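Local atomic coordinates of possible galactose mutarotase (Streptomyces platensis subsp. rosaceus, PDB entry 4RNL), a protein that is of unknown function but belongs to the aldose 1-epimerase family and may interconvert the alpha and beta anomers of galactose or a related sugar. Residues 43-48 against 179-184; 79-84 against 154-159. All blocks are in the same frame, centred on the assembly; numbering follows the deposited sequence.

Contact 1 (43-48 against 179-184); sequences GIVQTV and LTNHTY
V45 meets N181 and T183 inside the beta-sandwich fold of the galactose mutarotase family, beside an Asx turn in which N181 OD1 accepts from T183 N (3.0 Å). The V45 side chain crosses that of N181 at about a right angle, its CG2 3.6 Å from N181 ND2, a methyl packed against the amide. V45 CB lies 3.6 Å from T183 OG1, with V45 CG2 (3.9 Å) and CG1 (4.0 Å) also near that hydroxyl. The beta-branch suits valine to its strand and sets two methyls beside the turn. N181 swings its amide away from its own N (chi1 -176°), which puts OD1 where two donors of T183 can grip it. T183 OG1 donates in the carbonyl plane with a C=O...O angle of 152°, whereas T183 N comes from above it. ND2 is taken by G79 O, so both ends of this buried amide are held. Replacing N181 by an alanine removes the amide, and T183 N and T183 OG1 would probably lose their shared acceptor and G79 O one of its donors, with a gap beside V45 CG2. Threonine supplies donor and acceptor: a water donates to T183 OG1 (2.8 Å) and to V45 O (2.7 Å).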
loop_
_atom_site.group_PDB
_atom_site.type_symbol
_atom_site.label_atom_id
_atom_site.label_comp_id
_atom_site.label_asym_id
_atom_site.label_seq_id
_atom_site.Cartn_x
_atom_site.Cartn_y
_atom_site.Cartn_z
ATOM N N GLY A 43 6.196 -8.447 -3.146
ATOM C CA GLY A 43 4.928 -8.735 -2.488
ATOM C C GLY A 43 3.755 -8.143 -3.242
ATOM O O GLY A 43 2.723 -7.806 -2.661
ATOM N N ILE A 44 3.920 -8.022 -4.552
ATOM C CA ILE A 44 2.992 -7.246 -5.367
ATOM C C ILE A 44 1.614 -7.901 -5.465
ATOM O O ILE A 44 1.491 -9.075 -5.795
ATOM C CB ILE A 44 3.574 -7.021 -6.782
ATOM C CG1 ILE A 44 4.654 -5.931 -6.734
ATOM C CG2 ILE A 44 2.484 -6.587 -7.757
ATOM C CD1 ILE A 44 5.638 -6.009 -7.909
ATOM N N VAL A 45 0.575 -7.136 -5.162
ATOM C CA VAL A 45 -0.778 -7.583 -5.440
ATOM C C VAL A 45 -1.025 -7.284 -6.916
ATOM O O VAL A 45 -1.259 -6.131 -7.309
ATOM C CB VAL A 45 -1.806 -6.851 -4.544
ATOM C CG1 VAL A 45 -3.228 -7.277 -4.902
ATOM C CG2 VAL A 45 -1.520 -7.140 -3.070
ATOM N N GLN A 46 -0.953 -8.324 -7.738
ATOM C CA GLN A 46 -1.015 -8.157 -9.187
ATOM C C GLN A 46 -2.436 -7.914 -9.669
ATOM O O GLN A 46 -2.669 -7.069 -10.541
ATOM C CB GLN A 46 -0.452 -9.386 -9.901
ATOM C CG GLN A 46 -0.224 -9.133 -11.380
ATOM C CD GLN A 46 -0.804 -10.225 -12.233
ATOM O OE1 GLN A 46 -1.206 -11.274 -11.726
ATOM N NE2 GLN A 46 -0.862 -9.990 -13.538
ATOM N N THR A 47 -3.384 -8.661 -9.117
ATOM C CA THR A 47 -4.787 -8.466 -9.480
ATOM C C THR A 47 -5.733 -8.662 -8.292
ATOM O O THR A 47 -5.454 -9.427 -7.365
ATOM C CB THR A 47 -5.241 -9.399 -10.630
ATOM O OG1 THR A 47 -4.869 -10.747 -10.328
ATOM C CG2 THR A 47 -4.635 -8.996 -11.976
ATOM N N VAL A 48 -6.852 -7.948 -8.344
ATOM C CA VAL A 48 -7.942 -8.070 -7.387
ATOM C C VAL A 48 -9.233 -8.084 -8.203
ATOM O O VAL A 48 -9.507 -7.144 -8.955
ATOM C CB VAL A 48 -7.977 -6.869 -6.412
ATOM C CG1 VAL A 48 -9.216 -6.931 -5.544
ATOM C CG2 VAL A 48 -6.721 -6.840 -5.536
ATOM N N LEU A 179 5.587 -0.208 7.133
ATOM C CA LEU A 179 5.252 -1.018 5.959
ATOM C C LEU A 179 3.826 -0.767 5.495
ATOM O O LEU A 179 2.927 -0.595 6.310
ATOM C CB LEU A 179 5.418 -2.499 6.277
ATOM C CG LEU A 179 6.745 -2.873 6.932
ATOM C CD1 LEU A 179 6.800 -4.354 7.248
ATOM C CD2 LEU A 179 7.887 -2.492 6.017
ATOM N N THR A 180 3.609 -0.756 4.186
ATOM C CA THR A 180 2.255 -0.560 3.671
ATOM C C THR A 180 2.111 -1.339 2.387
ATOM O O THR A 180 3.086 -1.890 1.876
ATOM C CB THR A 180 1.940 0.927 3.381
ATOM O OG1 THR A 180 0.531 1.080 3.140
ATOM C CG2 THR A 180 2.706 1.427 2.160
ATOM N N ASN A 181 0.892 -1.395 1.874
ATOM C CA ASN A 181 0.687 -1.937 0.538
ATOM C C ASN A 181 0.185 -0.824 -0.365
ATOM O O ASN A 181 -0.729 -0.076 -0.000
ATOM C CB ASN A 181 -0.285 -3.113 0.536
ATOM C CG ASN A 181 -0.409 -3.730 -0.845
ATOM O OD1 ASN A 181 -1.182 -3.259 -1.675
ATOM N ND2 ASN A 181 0.411 -4.740 -1.119
ATOM N N HIS A 182 0.795 -0.713 -1.538
ATOM C CA HIS A 182 0.577 0.422 -2.427
ATOM C C HIS A 182 -0.384 0.061 -3.568
ATOM O O HIS A 182 -0.237 0.542 -4.688
ATOM C CB HIS A 182 1.933 0.852 -2.985
ATOM C CG HIS A 182 2.000 2.286 -3.412
ATOM N ND1 HIS A 182 1.193 2.810 -4.396
ATOM C CD2 HIS A 182 2.812 3.297 -3.013
ATOM C CE1 HIS A 182 1.488 4.086 -4.576
ATOM N NE2 HIS A 182 2.472 4.406 -3.752
ATOM N N THR A 183 -1.364 -0.794 -3.288
ATOM C CA THR A 183 -2.398 -1.118 -4.277
ATOM C C THR A 183 -3.155 0.158 -4.697
ATOM O O THR A 183 -3.517 0.979 -3.849
ATOM C CB THR A 183 -3.385 -2.172 -3.704
ATOM O OG1 THR A 183 -2.766 -3.474 -3.715
ATOM C CG2 THR A 183 -4.665 -2.238 -4.523
ATOM N N TYR A 184 -3.354 0.348 -6.000
ATOM C CA TYR A 184 -4.285 1.361 -6.492
ATOM C C TYR A 184 -5.515 0.623 -7.005
ATOM O O TYR A 184 -5.393 -0.401 -7.712
ATOM C CB TYR A 184 -3.754 2.114 -7.715
ATOM C CG TYR A 184 -2.427 2.842 -7.654
ATOM C CD1 TYR A 184 -1.229 2.150 -7.496
ATOM C CD2 TYR A 184 -2.369 4.218 -7.861
ATOM C CE1 TYR A 184 -0.013 2.819 -7.500
ATOM C CE2 TYR A 184 -1.165 4.891 -7.871
ATOM C CZ TYR A 184 0.007 4.186 -7.695
ATOM O OH TYR A 184 1.210 4.854 -7.716
HETATM O O HOH W 1 -2.721 -4.016 -6.488
#

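Contact 2 (79-84 against 154-159)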
loop_
_atom_site.group_PDB
_atom_site.type_symbol
_atom_site.label_atom_id
_atom_site.label_comp_id
_atom_site.label_asym_id
_atom_site.label_seq_id
_atom_site.Cartn_x
_atom_site.Cartn_y
_atom_site.Cartn_z
ATOM N N GLY A 79 0.633 -2.187 -6.764
ATOM C CA GLY A 79 0.381 -3.339 -5.906
ATOM C C GLY A 79 1.389 -3.668 -4.816
ATOM O O GLY A 79 1.264 -4.697 -4.135
ATOM N N ALA A 80 2.362 -2.789 -4.603
ATOM C CA ALA A 80 3.594 -3.205 -3.941
ATOM C C ALA A 80 3.582 -3.202 -2.419
ATOM O O ALA A 80 3.024 -2.303 -1.785
ATOM C CB ALA A 80 4.761 -2.370 -4.449
ATOM N N LEU A 81 4.224 -4.221 -1.848
ATOM C CA LEU A 81 4.634 -4.205 -0.447
ATOM C C LEU A 81 5.764 -3.177 -0.362
ATOM O O LEU A 81 6.797 -3.328 -1.018
ATOM C CB LEU A 81 5.151 -5.599 -0.066
ATOM C CG LEU A 81 5.447 -6.033 1.375
ATOM C CD1 LEU A 81 5.883 -7.493 1.387
ATOM C CD2 LEU A 81 6.498 -5.198 2.023
ATOM N N VAL A 82 5.577 -2.129 0.433
ATOM C CA VAL A 82 6.555 -1.051 0.483
ATOM C C VAL A 82 7.277 -1.045 1.826
ATOM O O VAL A 82 6.644 -1.162 2.877
ATOM C CB VAL A 82 5.888 0.315 0.254
ATOM C CG1 VAL A 82 6.889 1.437 0.475
ATOM C CG2 VAL A 82 5.318 0.380 -1.154
ATOM N N GLY A 83 8.603 -0.914 1.788
ATOM C CA GLY A 83 9.414 -0.869 3.003
ATOM C C GLY A 83 10.859 -0.630 2.595
ATOM O O GLY A 83 11.145 -0.655 1.390
ATOM N N ARG A 84 11.779 -0.441 3.546
ATOM C CA ARG A 84 11.533 -0.572 4.985
ATOM C C ARG A 84 10.725 0.591 5.554
ATOM O O ARG A 84 10.108 0.474 6.618
ATOM C CB ARG A 84 12.883 -0.665 5.727
ATOM C CG ARG A 84 12.780 -1.015 7.206
ATOM C CD ARG A 84 14.142 -1.014 7.899
ATOM N NE ARG A 84 15.083 -1.983 7.323
ATOM C CZ ARG A 84 16.088 -2.527 8.013
ATOM N NH1 ARG A 84 16.259 -2.215 9.293
ATOM N NH2 ARG A 84 16.914 -3.391 7.435
ATOM N N VAL A 154 4.903 -10.970 5.995
ATOM C CA VAL A 154 3.682 -10.313 5.559
ATOM C C VAL A 154 2.733 -11.397 5.080
ATOM O O VAL A 154 3.066 -12.179 4.189
ATOM C CB VAL A 154 3.956 -9.304 4.434
ATOM C CG1 VAL A 154 2.651 -8.672 3.967
ATOM C CG2 VAL A 154 4.919 -8.221 4.918
ATOM N N THR A 155 1.555 -11.460 5.694
ATOM C CA THR A 155 0.649 -12.564 5.442
ATOM C C THR A 155 -0.596 -12.046 4.753
ATOM O O THR A 155 -1.275 -11.157 5.268
ATOM C CB THR A 155 0.277 -13.281 6.752
ATOM O OG1 THR A 155 1.474 -13.714 7.416
ATOM C CG2 THR A 155 -0.608 -14.502 6.469
ATOM N N TYR A 156 -0.882 -12.604 3.583
ATOM C CA TYR A 156 -2.025 -12.201 2.774
ATOM C C TYR A 156 -3.046 -13.335 2.848
ATOM O O TYR A 156 -2.759 -14.449 2.413
ATOM C CB TYR A 156 -1.618 -12.037 1.304
ATOM C CG TYR A 156 -0.533 -11.014 0.981
ATOM C CD1 TYR A 156 0.805 -11.265 1.290
ATOM C CD2 TYR A 156 -0.841 -9.833 0.311
ATOM C CE1 TYR A 156 1.808 -10.344 0.963
ATOM C CE2 TYR A 156 0.155 -8.904 -0.017
ATOM C CZ TYR A 156 1.468 -9.168 0.320
ATOM O OH TYR A 156 2.451 -8.255 -0.024
ATOM N N THR A 157 -4.225 -13.077 3.406
ATOM C CA THR A 157 -5.265 -14.115 3.435
ATOM C C THR A 157 -6.595 -13.596 2.921
ATOM O O THR A 157 -6.863 -12.395 2.933
ATOM C CB THR A 157 -5.470 -14.693 4.835
ATOM O OG1 THR A 157 -5.704 -13.623 5.759
ATOM C CG2 THR A 157 -4.233 -15.474 5.274
ATOM N N LEU A 158 -7.430 -14.520 2.470
ATOM C CA LEU A 158 -8.694 -14.158 1.860
ATOM C C LEU A 158 -9.796 -14.900 2.579
ATOM O O LEU A 158 -9.683 -16.099 2.830
ATOM C CB LEU A 158 -8.684 -14.542 0.373
ATOM C CG LEU A 158 -9.947 -14.299 -0.450
ATOM C CD1 LEU A 158 -10.314 -12.810 -0.465
ATOM C CD2 LEU A 158 -9.756 -14.821 -1.876
ATOM N N SER A 159 -10.851 -14.183 2.929
ATOM C CA SER A 159 -12.040 -14.808 3.494
ATOM C C SER A 159 -13.252 -14.157 2.861
ATOM O O SER A 159 -13.489 -12.966 3.077
ATOM C CB SER A 159 -12.080 -14.609 5.010
ATOM O OG SER A 159 -13.223 -15.238 5.566
#
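L81 reaches V154 and Y156 with its side chain drawn out in a fully extended form, CG opposite the backbone N (chi1 -169°) and CD1 opposite CA (chi2 178°), which is uncommon for leucine and carries CD1 to the far end of the side chain. V154 answers with CG2, the branch that sits next to its own N, and the two side chains meet tip to tip with L81 CD1 3.7 Å from V154 CG2. Behind the tip, L81 CG stands 4.2 Å from the same methyl. Y156 turns its ring back beside its backbone N (chi1 -60°), on the same face of the strand as V154, which lies two residues earlier, and its long side chain brings OH obliquely against the leucine: Y156 OH is 3.8 Å from L81 CB and equally far from L81 CD1. The hydroxyl thus lies against the leucine side chain from CB to CD1, while V154 CG2 meets CD1 at the tip. This is packing between two layers of the antiparallel beta-sandwich. Strand 81-82 pairs with 180-185 in one sheet, 150-159 belongs to another, and no hydrogen bond runs between the two segments. With the closest CA atoms, those of L81 and V154, 8.6 Å apart, a long aliphatic residue is well suited to span the interval, while a compact valine suffices opposite it. On the sheet of 150-159, V154 and Y156 also lie against I165 of the neighbouring strand 162-171. Tyrosine is long enough to lay its ring in the apolar layer and still bring OH to G43 O, with which it makes a weak hydrogen bond, and the backbone of L81 pairs with that of G42, the residue before G43.

The two contacts lie side by side in the buried interior, their centres about 6 Å apart. Along the chain the segments come in the order 43-48, 79-84, 154-159, 179-184, so contact 2 is enclosed within the chain span of contact 1. Three sheets converge here: strands 81-82 and 180-185 are antiparallel neighbours in one, while 45-51 and 150-159 lie in two further sheets. The contacts are joined directly, V45 N standing 2.7 Å from G79 O in a probable hydrogen bond, while L179 CD2 packs on V82 O at 3.6 Å. Segments distant in sequence are thereby brought together in one compact core of the single-chain sandwich.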